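Local atomic coordinates of microcin B17-processing protein McbD (PDB entry 6GRH), a protein that is required to convert the inactive microcin B17 precursor, McbA, into the active peptide antibiotic, and belongs to the YcaO family. Residues Trp12-Ala17 with Ile32-Arg37; Gly150-Gly155 with Glu162-Glu167. The protein carries 1 engineered substitution. All blocks are in the same frame, centred on the assembly; numbering follows the deposited sequence. Where two conformers were deposited one is given.

Interaction 1 (Trp12-Ala17 with Ile32-Arg37)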
loop_
_atom_site.group_PDB
_atom_site.type_symbol
_atom_site.label_atom_id
_atom_site.label_comp_id
_atom_site.label_asym_id
_atom_site.label_seq_id
_atom_site.Cartn_x
_atom_site.Cartn_y
_atom_site.Cartn_z
ATOM N N TRP E 12 -14.161 -10.501 24.984
ATOM C CA TRP E 12 -14.152 -11.381 23.817
ATOM C C TRP E 12 -13.081 -12.493 23.947
ATOM O O TRP E 12 -12.139 -12.374 24.722
ATOM C CB TRP E 12 -14.010 -10.513 22.522
ATOM C CG TRP E 12 -15.135 -9.522 22.513
ATOM C CD1 TRP E 12 -15.075 -8.207 22.862
ATOM C CD2 TRP E 12 -16.514 -9.817 22.328
ATOM N NE1 TRP E 12 -16.329 -7.650 22.850
ATOM C CE2 TRP E 12 -17.235 -8.616 22.537
ATOM C CE3 TRP E 12 -17.216 -10.978 21.963
ATOM C CZ2 TRP E 12 -18.618 -8.540 22.396
ATOM C CZ3 TRP E 12 -18.594 -10.902 21.824
ATOM C CH2 TRP E 12 -19.286 -9.682 22.047
ATOM N N PRO E 13 -13.242 -13.586 23.222
ATOM C CA PRO E 13 -12.351 -14.725 23.414
ATOM C C PRO E 13 -10.953 -14.486 22.892
ATOM O O PRO E 13 -10.731 -13.592 22.056
ATOM C CB PRO E 13 -13.025 -15.838 22.627
ATOM C CG PRO E 13 -13.819 -15.129 21.620
ATOM C CD PRO E 13 -14.313 -13.896 22.263
ATOM N N ALA E 14 -10.039 -15.339 23.336
ATOM C CA ALA E 14 -8.638 -15.214 22.980
ATOM C C ALA E 14 -8.355 -15.112 21.490
ATOM O O ALA E 14 -7.611 -14.240 21.066
ATOM C CB ALA E 14 -7.821 -16.358 23.586
ATOM N N THR E 15 -8.894 -16.033 20.709
ATOM C CA THR E 15 -8.543 -16.119 19.309
ATOM C C THR E 15 -9.727 -16.597 18.499
ATOM O O THR E 15 -10.393 -17.560 18.879
ATOM C CB THR E 15 -7.367 -17.110 19.065
ATOM O OG1 THR E 15 -7.814 -18.459 19.249
ATOM C CG2 THR E 15 -6.209 -16.850 19.984
ATOM N N MET E 16 -10.006 -15.904 17.405
ATOM C CA MET E 16 -10.767 -16.510 16.333
ATOM C C MET E 16 -9.881 -16.630 15.107
ATOM O O MET E 16 -9.062 -15.745 14.820
ATOM C CB MET E 16 -12.003 -15.730 15.952
ATOM C CG MET E 16 -12.760 -16.481 14.859
ATOM S SD MET E 16 -14.366 -15.804 14.532
ATOM C CE MET E 16 -14.912 -17.028 13.355
ATOM N N ALA E 17 -10.019 -17.744 14.411
ATOM C CA ALA E 17 -9.257 -17.999 13.193
ATOM C C ALA E 17 -10.046 -18.866 12.198
ATOM O O ALA E 17 -10.744 -19.797 12.573
ATOM C CB ALA E 17 -7.933 -18.644 13.539
ATOM N N ILE E 32 -12.815 -20.858 17.358
ATOM C CA ILE E 32 -12.574 -19.927 18.432
ATOM C C ILE E 32 -11.948 -20.668 19.611
ATOM O O ILE E 32 -12.464 -21.685 20.037
ATOM C CB ILE E 32 -13.865 -19.204 18.837
ATOM C CG1 ILE E 32 -14.263 -18.266 17.691
ATOM C CG2 ILE E 32 -13.688 -18.434 20.145
ATOM C CD1 ILE E 32 -15.619 -17.646 17.800
ATOM N N TRP E 33 -10.825 -20.163 20.115
ATOM C CA TRP E 33 -10.160 -20.718 21.292
ATOM C C TRP E 33 -10.271 -19.665 22.399
ATOM O O TRP E 33 -10.111 -18.467 22.149
ATOM C CB TRP E 33 -8.702 -21.100 20.979
ATOM C CG TRP E 33 -7.849 -21.554 22.171
ATOM C CD1 TRP E 33 -7.844 -22.790 22.746
ATOM C CD2 TRP E 33 -6.876 -20.774 22.901
ATOM N NE1 TRP E 33 -6.951 -22.826 23.792
ATOM C CE2 TRP E 33 -6.333 -21.612 23.903
ATOM C CE3 TRP E 33 -6.403 -19.467 22.794
ATOM C CZ2 TRP E 33 -5.356 -21.174 24.809
ATOM C CZ3 TRP E 33 -5.429 -19.024 23.700
ATOM C CH2 TRP E 33 -4.916 -19.882 24.692
ATOM N N ASP E 34 -10.599 -20.125 23.607
ATOM C CA ASP E 34 -10.777 -19.254 24.754
ATOM C C ASP E 34 -10.227 -19.970 25.997
ATOM O O ASP E 34 -10.960 -20.200 26.946
ATOM C CB ASP E 34 -12.269 -18.903 24.912
ATOM C CG ASP E 34 -12.513 -17.602 25.684
ATOM O OD1 ASP E 34 -11.547 -16.812 25.871
ATOM O OD2 ASP E 34 -13.695 -17.368 26.099
ATOM N N TYR E 35 -8.934 -20.295 25.978
ATOM C CA TYR E 35 -8.245 -20.913 27.122
ATOM C C TYR E 35 -9.014 -22.198 27.464
ATOM O O TYR E 35 -9.405 -22.916 26.547
ATOM C CB TYR E 35 -8.145 -19.933 28.310
ATOM C CG TYR E 35 -7.548 -18.602 27.917
ATOM C CD1 TYR E 35 -6.173 -18.465 27.745
ATOM C CD2 TYR E 35 -8.359 -17.488 27.709
ATOM C CE1 TYR E 35 -5.622 -17.242 27.365
ATOM C CE2 TYR E 35 -7.827 -16.268 27.337
ATOM C CZ TYR E 35 -6.463 -16.151 27.163
ATOM O OH TYR E 35 -5.949 -14.950 26.787
ATOM N N GLU E 36 -9.317 -22.430 28.734
ATOM C CA GLU E 36 -10.153 -23.548 29.121
ATOM C C GLU E 36 -11.416 -23.048 29.794
ATOM O O GLU E 36 -12.047 -23.769 30.588
ATOM C CB GLU E 36 -9.348 -24.497 29.997
ATOM C CG GLU E 36 -8.121 -25.032 29.271
ATOM C CD GLU E 36 -7.297 -26.001 30.099
ATOM O OE1 GLU E 36 -7.094 -25.815 31.316
ATOM O OE2 GLU E 36 -6.830 -26.978 29.504
ATOM N N ARG E 37 -11.835 -21.833 29.419
ATOM C CA ARG E 37 -13.122 -21.331 29.854
ATOM C C ARG E 37 -14.225 -22.249 29.300
ATOM O O ARG E 37 -15.138 -22.611 30.033
ATOM C CB ARG E 37 -13.323 -19.896 29.404
ATOM C CG ARG E 37 -12.427 -18.903 30.106
ATOM C CD ARG E 37 -12.128 -17.694 29.209
ATOM N NE ARG E 37 -11.422 -16.646 29.943
ATOM C CZ ARG E 37 -10.993 -15.506 29.403
ATOM N NH1 ARG E 37 -11.177 -15.258 28.096
ATOM N NH2 ARG E 37 -10.356 -14.616 30.160
HETATM O O HOH W 1 -10.486 -12.853 26.716
#

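Interaction 2 (Gly150-Gly155 with Glu162-Glu167). With EDO (1,2-ethanediol), chain Q.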
loop_
_atom_site.group_PDB
_atom_site.type_symbol
_atom_site.label_atom_id
_atom_site.label_comp_id
_atom_site.label_asym_id
_atom_site.label_seq_id
_atom_site.Cartn_x
_atom_site.Cartn_y
_atom_site.Cartn_z
ATOM N N GLY E 150 -30.068 -30.174 22.618
ATOM C CA GLY E 150 -31.122 -29.223 22.365
ATOM C C GLY E 150 -30.756 -27.752 22.486
ATOM O O GLY E 150 -31.636 -26.914 22.372
ATOM N N CYS E 151 -29.486 -27.442 22.713
ATOM C CA CYS E 151 -29.027 -26.058 22.905
ATOM C C CYS E 151 -28.770 -25.404 21.559
ATOM O O CYS E 151 -28.279 -26.060 20.633
ATOM C CB CYS E 151 -27.738 -26.009 23.704
ATOM S SG CYS E 151 -27.913 -26.433 25.459
ATOM N N SER E 152 -29.109 -24.120 21.452
ATOM C CA SER E 152 -28.877 -23.359 20.225
ATOM C C SER E 152 -28.698 -21.877 20.516
ATOM O O SER E 152 -29.089 -21.383 21.581
ATOM C CB SER E 152 -30.021 -23.568 19.225
ATOM O OG SER E 152 -29.568 -23.371 17.899
ATOM N N PHE E 153 -28.068 -21.197 19.557
ATOM C CA PHE E 153 -27.842 -19.756 19.597
ATOM C C PHE E 153 -28.174 -19.196 18.230
ATOM O O PHE E 153 -27.747 -19.757 17.216
ATOM C CB PHE E 153 -26.387 -19.451 19.938
ATOM C CG PHE E 153 -26.018 -18.008 19.782
ATOM C CD1 PHE E 153 -26.253 -17.103 20.806
ATOM C CD2 PHE E 153 -25.455 -17.540 18.597
ATOM C CE1 PHE E 153 -25.911 -15.779 20.669
ATOM C CE2 PHE E 153 -25.111 -16.204 18.453
ATOM C CZ PHE E 153 -25.322 -15.320 19.494
ATOM N N HIS E 154 -28.925 -18.101 18.176
ATOM C CA HIS E 154 -29.129 -17.421 16.900
ATOM C C HIS E 154 -29.548 -15.978 17.071
ATOM O O HIS E 154 -29.863 -15.563 18.168
ATOM C CB HIS E 154 -30.198 -18.166 16.084
ATOM C CG HIS E 154 -29.902 -18.186 14.614
ATOM N ND1 HIS E 154 -30.264 -17.156 13.766
ATOM C CD2 HIS E 154 -29.217 -19.081 13.856
ATOM C CE1 HIS E 154 -29.833 -17.426 12.545
ATOM N NE2 HIS E 154 -29.200 -18.590 12.572
ATOM N N GLY E 155 -29.548 -15.215 15.970
ATOM C CA GLY E 155 -30.029 -13.835 15.945
ATOM C C GLY E 155 -31.530 -13.608 15.969
ATOM O O GLY E 155 -31.980 -12.473 16.129
ATOM N N GLU E 162 -35.854 -23.252 16.090
ATOM C CA GLU E 162 -35.602 -24.179 14.959
ATOM C C GLU E 162 -34.286 -24.956 15.119
ATOM O O GLU E 162 -34.260 -26.171 14.932
ATOM C CB GLU E 162 -35.604 -23.398 13.642
ATOM C CG GLU E 162 -35.755 -24.226 12.383
ATOM C CD GLU E 162 -36.195 -23.402 11.176
ATOM O OE1 GLU E 162 -36.024 -22.157 11.181
ATOM O OE2 GLU E 162 -36.710 -24.006 10.209
ATOM N N GLY E 163 -33.205 -24.257 15.495
ATOM C CA GLY E 163 -31.921 -24.901 15.736
ATOM C C GLY E 163 -31.984 -25.882 16.907
ATOM O O GLY E 163 -31.429 -26.975 16.840
ATOM N N SER E 164 -32.650 -25.481 17.994
ATOM C CA SER E 164 -32.821 -26.348 19.156
ATOM C C SER E 164 -33.671 -27.581 18.805
ATOM O O SER E 164 -33.330 -28.695 19.176
ATOM C CB SER E 164 -33.445 -25.585 20.313
ATOM O OG SER E 164 -32.457 -24.770 20.922
ATOM N N LEU E 165 -34.763 -27.370 18.088
ATOM C CA LEU E 165 -35.610 -28.478 17.614
ATOM C C LEU E 165 -34.845 -29.490 16.766
ATOM O O LEU E 165 -35.062 -30.698 16.914
ATOM C CB LEU E 165 -36.772 -27.969 16.774
ATOM C CG LEU E 165 -38.039 -27.549 17.492
ATOM C CD1 LEU E 165 -39.000 -26.915 16.480
ATOM C CD2 LEU E 165 -38.702 -28.740 18.173
ATOM N N CYS E 166 -33.996 -28.993 15.862
ATOM C CA CYS E 166 -33.189 -29.853 15.007
ATOM C C CYS E 166 -32.238 -30.700 15.834
ATOM O O CYS E 166 -32.177 -31.915 15.680
ATOM C CB CYS E 166 -32.448 -29.045 13.929
ATOM S SG CYS E 166 -33.563 -28.445 12.625
ATOM N N GLU E 167 -31.542 -30.069 16.769
ATOM C CA GLU E 167 -30.653 -30.815 17.635
ATOM C C GLU E 167 -31.395 -31.822 18.513
ATOM O O GLU E 167 -30.921 -32.931 18.681
ATOM C CB GLU E 167 -29.824 -29.890 18.524
ATOM C CG GLU E 167 -28.670 -30.635 19.152
ATOM C CD GLU E 167 -27.589 -29.691 19.601
ATOM O OE1 GLU E 167 -26.894 -29.143 18.704
ATOM O OE2 GLU E 167 -27.468 -29.496 20.835
HETATM C C1 EDO Q . -33.701 -9.037 16.508
HETATM O O1 EDO Q . -32.440 -9.664 16.771
HETATM C C2 EDO Q . -34.732 -9.536 17.517
HETATM O O2 EDO Q . -34.508 -10.909 17.865
HETATM O O HOH W 2 -27.489 -25.915 17.814
#

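Interaction 1 (Trp12-Ala17 with Ile32-Arg37)
Asp34 OD1 is gripped from opposite faces of its carboxylate plane, by the backbone N of Ala14 at 3.3 Å and by Arg37 NH1 at 2.7 Å, the latter as part of a salt bridge on the syn side. The site lies at the open end of a β hairpin of strands 15-18 and 28-33, at a classic β bulge where Ala14 and Thr15 both face Trp33. Thr15 and Trp33 form an antiparallel hydrogen-bonded pair, with Trp33 N to Thr15 O at 2.9 Å. A small residue suits the bulge: Ala14 CB lies 3.5 Å from Trp33 CE3 and also makes an off-centre CH-pi contact with the ring of Tyr35. Thr15 CG2 meets the edge of the indole. On the other face, Pro13 CG touches Ile32 CG2 and Met16 CG touches Ile32 CG1. With its CG anti to the backbone N (chi1 -178°) and its chain extended, Met16 runs past Ile32, and this apolar layer packs on helix 47-66. Asp34 OD2 bonds to Tyr58 OH of that helix, while Arg37 NE pairs with Glu204 of a McbB chain. A bridging water lies 2.6 Å from Trp12 O and accepts from Arg37 NH1.

Interaction 2 (Gly150-Gly155 with Glu162-Glu167)
Ser164 OG donates to Gly150 O over 2.7 Å, tying helix 157-180 to the residue that leads into strand 151-154. Strand 151-154 and the helical segment 162-167 run roughly antiparallel (153°), as expected where a chain leaves a strand, turns sharply and folds a helix back over it, here within the YcaO family region. The tight part lies around Ser164. Its OG is anti to the carbonyl carbon (chi1 -77°), which turns the hydroxyl toward the strand, and the donor sits 31° from the carbonyl plane of Gly150. Ser152 CB comes within 3.2 Å of the same OG. Where the strand comes nearest, the helix offers small residues, Gly163 and Ser164; Gly163 has only hydrogens on its CA, which lets Ser152 OG approach that atom to 3.5 Å. Gly150 suits its place as well, since its positive phi is one that glycine adopts readily.

The looser side belongs to Glu167. Its extended side chain passes along Gly150 and brings OE2 to Cys151 N at 3.4 Å, a weak hydrogen bond; Gly150 N is 3.2 Å from the same oxygen. Here water joins in: one molecule lies 2.9 Å from Cys151 O and within reach of Ser152 OG and, more weakly, of Glu167 OE1; with two protons it cannot donate to all three. Toward the far end of the strand the two segments diverge, and His154 is exposed.

Around this contact, strand 151-154 pairs antiparallel with strand 350-358, and Ser164 OG also bonds to Thr355 OG1 there, so the one hydroxyl ties the helix both to the start of this strand and to strand 350-358. From the strand, Cys151 and Phe153 point away from helix 157-180 and pack against helix 47-66, where Phe153 stacks on Phe59.

Interaction 1 precedes interaction 2 along the chain, and the two do not touch: their centres are 22 Å apart and their nearest atoms about 8 Å. Helix 47-66 links them. The hairpin of interaction 1 rests on it through Tyr58, Ile51 and Phe59, and strand 151-154 of interaction 2 packs on it through Phe59, Glu60 and Phe64, so Phe59 takes part in both surroundings. The hairpin belongs to a four-stranded antiparallel sheet and meets McbB and McbC chains of the assembly. The centre of interaction 1 is about 21 Å from that of the chain, against about 10 Å for interaction 2, which lies on a different sheet. Helix 47-66 thus lies between the subunit-facing hairpin and the more central strand-helix unit.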